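Local coordinates for protein dimethyl-sulfide monooxygenase (PDB 6AK1) that uses FMN, NADH and oxygen to split dimethyl sulfide into methanethiol and formaldehyde, the first step in degrading this compound, at residues A[28-33]-A[399-404]; A[14-19]-A[76-81]. All blocks are in the same frame, centred on the assembly; numbering follows the deposited sequence.

Contact 1: A[28-33]-A[399-404]; sequences SQAARY and AVTPGS
Q29 and T401 join the two segments through one backbone hydrogen bond, Q29 N to T401 O at 2.6 Å, almost straight at the hydrogen (170°). The CA atoms approach most closely at S28 and V400. The same carbonyl receives a C-H contact from S28, whose CA lies 3.4 Å from T401 O, so two neighbouring residues of 28-33 converge on one acceptor.

S28 turns its hydroxyl anti to the backbone N (chi1 -169°), where OG accepts from A30 N and closes an ST turn. Water 1 continues from that hydroxyl: it lies 2.6 Å from S28 OG and donates to A399 O, a second, indirect tie between the segments. A small side chain that can serve both turn and water suits this spot.

These are loops of a luciferase-like TIM barrel. Segment 399-404 carries the chain from strand 393-397 into helix 403-418, and 28-33 belongs to the long excursion between strand 6-12 and helix 36-48. The cis peptide before P402 bends the chain just ahead of that helix.

T401 divides its branches: its methyl CG2 packs 3.6 Å from A30 N and 3.8 Å from A30 CB, a fit that the short alanine permits, while T401 OG1 hydrogen-bonds to the Y38 hydroxyl of helix 36-48. Q29, extended beyond CG, crosses P402 at a slant, with Q29 NE2 3.8 Å from P402 CD. Its other amide atom, OE1, accepts from R32 NH1 in the guanidinium plane, which steadies the amide's rotation, and R32 also forms a salt bridge with D35.

Contact 2: A[14-19]-A[76-81]; sequences CVSHQS and DADQVP
S16 and D78 form a single beta bridge, flanked by two backbone hydrogen bonds: S16 N to A77 O and Q79 N to S16 O, each 3.0 Å. Water 2 extends the join, accepting from V15 N and donating to both A77 O and P81 O.

The S16 side chain adds a third bond. With OG beside the backbone N (chi1 -64°), the S16 hydroxyl reaches D76 O at 2.8 Å and donates almost straight down the carbonyl bond. A serine is short enough to fit here and its hydroxyl can donate to D76 O, just past helix 71-75. That helix closes in a Schellman motif with A77 as its C-prime residue at positive phi. The A77 methyl then meets V15, CB to CB at 3.6 Å, centred between the two valine methyls.

Q79 stretches from CG along the other segment to H17. Its NE2 donates to H17 O (3.1 Å, 164° at the hydrogen) and also lies at the edge of the imidazole, 3.8 Å from H17 CD2, with amide and ring planes 60° apart. Q79 OE1 is held by Y63, so both ends of the amide are fixed. Away from the amide, C14 SG rests 3.8 Å from Q79 CA, with C14 CB beside P81 O. Q18 CG lies over one face of the H17 ring. C14 and H17 lie about 7 and 8 Å, side chain to side chain, from D58 and T104 respectively, which probably bind FMN.

Strand 6-12 leads directly into 14-19, and its M12 touches both H17 and Q79, while L311 and W315 of helix 305-316 pack on Q79.

Both contacts draw on the long connection between strand 6-12 and helix 36-48, whose early part pairs with 76-81 and whose later part meets 399-404. Contact 2 is the buried one, nearer the probable FMN site, and relies on several backbone and side-chain bonds. Contact 1 is only partly buried, smaller, and has a single direct hydrogen bond, with side-chain packing, a C-H...O contact and a water besides. The centres of contacts 1 and 2 are about 11 Å apart. The two touch: Y33, from segment 28-33, lays its ring against V15 and its hydroxyl by P81, with Y33 CD1 3.6 Å from V15 CG2, and A30 CB lies 3.5 Å from V15 O.

Contact 1: A[28-33]-A[399-404]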
# COMPACT_ATOMS: atom_id res chain seq x y z
N SER A 28 23.65 -0.98 0.90
CA SER A 28 22.36 -0.53 0.39
C SER A 28 22.41 -0.27 -1.10
O SER A 28 23.31 0.42 -1.60
CB SER A 28 21.90 0.74 1.11
OG SER A 28 20.54 1.03 0.78
N GLN A 29 21.43 -0.81 -1.81
CA GLN A 29 21.16 -0.45 -3.20
C GLN A 29 19.93 0.45 -3.33
O GLN A 29 19.32 0.51 -4.41
CB GLN A 29 21.01 -1.73 -4.04
CG GLN A 29 22.23 -2.63 -3.96
CD GLN A 29 22.08 -3.88 -4.79
OE1 GLN A 29 21.52 -3.83 -5.88
NE2 GLN A 29 22.56 -5.00 -4.28
N ALA A 30 19.57 1.16 -2.26
CA ALA A 30 18.44 2.10 -2.33
C ALA A 30 18.62 3.10 -3.46
O ALA A 30 17.65 3.47 -4.12
CB ALA A 30 18.28 2.84 -1.00
N ALA A 31 19.86 3.54 -3.69
CA ALA A 31 20.12 4.50 -4.75
C ALA A 31 19.85 3.96 -6.15
O ALA A 31 19.93 4.73 -7.11
CB ALA A 31 21.58 4.99 -4.66
N ARG A 32 19.52 2.67 -6.30
CA ARG A 32 19.18 2.08 -7.59
C ARG A 32 17.68 2.04 -7.87
O ARG A 32 17.24 1.30 -8.75
CB ARG A 32 19.74 0.66 -7.70
CG ARG A 32 21.25 0.54 -7.50
CD ARG A 32 21.73 -0.88 -7.79
NE ARG A 32 21.67 -1.19 -9.23
CZ ARG A 32 21.69 -2.43 -9.71
NH1 ARG A 32 21.73 -3.48 -8.88
NH2 ARG A 32 21.65 -2.63 -11.03
N TYR A 33 16.89 2.81 -7.11
CA TYR A 33 15.45 2.91 -7.36
C TYR A 33 15.15 3.16 -8.84
O TYR A 33 14.07 2.81 -9.33
CB TYR A 33 14.86 4.04 -6.50
CG TYR A 33 15.13 5.37 -7.16
CD1 TYR A 33 16.37 6.00 -7.04
CD2 TYR A 33 14.17 5.96 -7.97
CE1 TYR A 33 16.63 7.20 -7.70
CE2 TYR A 33 14.42 7.14 -8.62
CZ TYR A 33 15.64 7.77 -8.48
OH TYR A 33 15.83 8.95 -9.16
N ALA A 399 15.70 -0.75 6.32
CA ALA A 399 16.75 0.19 6.65
C ALA A 399 17.79 0.21 5.54
O ALA A 399 18.20 1.28 5.07
CB ALA A 399 17.42 -0.17 7.98
N VAL A 400 18.22 -0.97 5.11
CA VAL A 400 19.03 -1.13 3.90
C VAL A 400 18.31 -2.13 3.01
O VAL A 400 17.62 -3.04 3.48
CB VAL A 400 20.47 -1.61 4.20
CG1 VAL A 400 21.17 -0.63 5.13
CG2 VAL A 400 20.47 -3.00 4.78
N THR A 401 18.44 -1.93 1.71
CA THR A 401 17.77 -2.78 0.74
C THR A 401 18.82 -3.21 -0.27
O THR A 401 19.67 -2.40 -0.63
CB THR A 401 16.57 -2.04 0.07
OG1 THR A 401 15.95 -2.88 -0.91
CG2 THR A 401 17.02 -0.76 -0.57
N PRO A 402 18.78 -4.48 -0.72
CA PRO A 402 17.76 -5.49 -0.42
C PRO A 402 18.02 -6.31 0.82
O PRO A 402 17.26 -7.27 1.03
CB PRO A 402 17.86 -6.42 -1.62
CG PRO A 402 19.34 -6.47 -1.85
CD PRO A 402 19.76 -5.00 -1.70
N GLY A 403 19.06 -5.98 1.60
CA GLY A 403 19.45 -6.84 2.71
C GLY A 403 18.34 -7.05 3.73
O GLY A 403 18.26 -8.12 4.34
N SER A 404 17.47 -6.05 3.90
CA SER A 404 16.39 -6.18 4.87
C SER A 404 15.48 -7.35 4.54
O SER A 404 15.10 -8.12 5.43
CB SER A 404 15.60 -4.88 4.94
OG SER A 404 14.24 -5.13 5.27
O HOH W 1 18.86 2.00 2.47

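Contact 2: A[14-19]-A[76-81]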
# COMPACT_ATOMS: atom_id res chain seq x y z
N CYS A 14 11.89 5.32 -4.72
CA CYS A 14 12.74 6.42 -4.26
C CYS A 14 13.87 5.83 -3.42
O CYS A 14 13.95 4.62 -3.22
CB CYS A 14 11.94 7.43 -3.45
SG CYS A 14 11.40 6.80 -1.85
N VAL A 15 14.73 6.71 -2.89
CA VAL A 15 15.92 6.26 -2.17
C VAL A 15 15.64 6.08 -0.68
O VAL A 15 15.67 4.96 -0.16
CB VAL A 15 17.10 7.23 -2.40
CG1 VAL A 15 18.33 6.76 -1.61
CG2 VAL A 15 17.43 7.35 -3.90
N SER A 16 15.38 7.18 0.03
CA SER A 16 15.07 7.12 1.46
C SER A 16 13.55 7.10 1.65
O SER A 16 12.86 8.07 1.33
CB SER A 16 15.69 8.30 2.20
OG SER A 16 17.12 8.25 2.15
N HIS A 17 13.04 5.99 2.18
CA HIS A 17 11.61 5.77 2.30
C HIS A 17 11.16 5.96 3.74
O HIS A 17 10.52 6.96 4.08
CB HIS A 17 11.25 4.36 1.81
CG HIS A 17 9.79 4.06 1.81
ND1 HIS A 17 9.29 2.78 1.77
CD2 HIS A 17 8.71 4.88 1.82
CE1 HIS A 17 7.97 2.81 1.77
NE2 HIS A 17 7.59 4.08 1.80
N GLN A 18 11.46 4.98 4.59
CA GLN A 18 11.16 5.04 6.01
C GLN A 18 12.40 5.29 6.87
O GLN A 18 12.25 5.46 8.09
CB GLN A 18 10.46 3.75 6.46
CG GLN A 18 9.15 3.46 5.73
CD GLN A 18 8.04 4.47 6.06
OE1 GLN A 18 7.50 5.13 5.17
NE2 GLN A 18 7.69 4.58 7.33
N SER A 19 13.60 5.33 6.29
CA SER A 19 14.85 5.50 7.03
C SER A 19 15.70 6.59 6.38
O SER A 19 15.74 6.71 5.15
CB SER A 19 15.65 4.20 7.08
OG SER A 19 15.01 3.23 7.90
N ASP A 76 19.30 14.23 1.54
CA ASP A 76 19.25 12.84 1.97
C ASP A 76 18.30 11.99 1.12
O ASP A 76 18.01 10.84 1.47
CB ASP A 76 18.87 12.78 3.45
CG ASP A 76 18.99 11.39 4.04
OD1 ASP A 76 20.03 10.73 3.81
OD2 ASP A 76 18.04 10.94 4.70
N ALA A 77 17.81 12.53 0.00
CA ALA A 77 16.95 11.80 -0.93
C ALA A 77 15.72 11.21 -0.23
O ALA A 77 15.31 10.08 -0.51
CB ALA A 77 17.73 10.70 -1.66
N ASP A 78 15.11 12.01 0.65
CA ASP A 78 13.95 11.59 1.44
C ASP A 78 12.68 11.72 0.59
O ASP A 78 12.02 12.75 0.56
CB ASP A 78 13.86 12.42 2.72
CG ASP A 78 15.14 12.34 3.54
OD1 ASP A 78 15.45 11.24 4.05
OD2 ASP A 78 15.85 13.36 3.62
N GLN A 79 12.36 10.61 -0.10
CA GLN A 79 11.22 10.47 -1.00
C GLN A 79 11.25 11.47 -2.15
O GLN A 79 10.23 11.73 -2.79
CB GLN A 79 9.90 10.54 -0.21
CG GLN A 79 9.81 9.40 0.85
CD GLN A 79 8.42 9.25 1.47
OE1 GLN A 79 7.42 9.76 0.94
NE2 GLN A 79 8.35 8.56 2.61
N VAL A 80 12.43 12.04 -2.42
CA VAL A 80 12.69 12.77 -3.64
C VAL A 80 14.15 12.48 -4.02
O VAL A 80 15.03 12.55 -3.18
CB VAL A 80 12.41 14.29 -3.49
CG1 VAL A 80 13.30 14.93 -2.41
CG2 VAL A 80 12.59 15.02 -4.84
N PRO A 81 14.41 12.11 -5.29
CA PRO A 81 13.47 11.89 -6.40
C PRO A 81 12.54 10.70 -6.17
O PRO A 81 12.88 9.78 -5.44
CB PRO A 81 14.39 11.63 -7.60
CG PRO A 81 15.68 11.12 -6.98
CD PRO A 81 15.81 11.88 -5.70
O HOH W 2 14.75 9.45 -3.40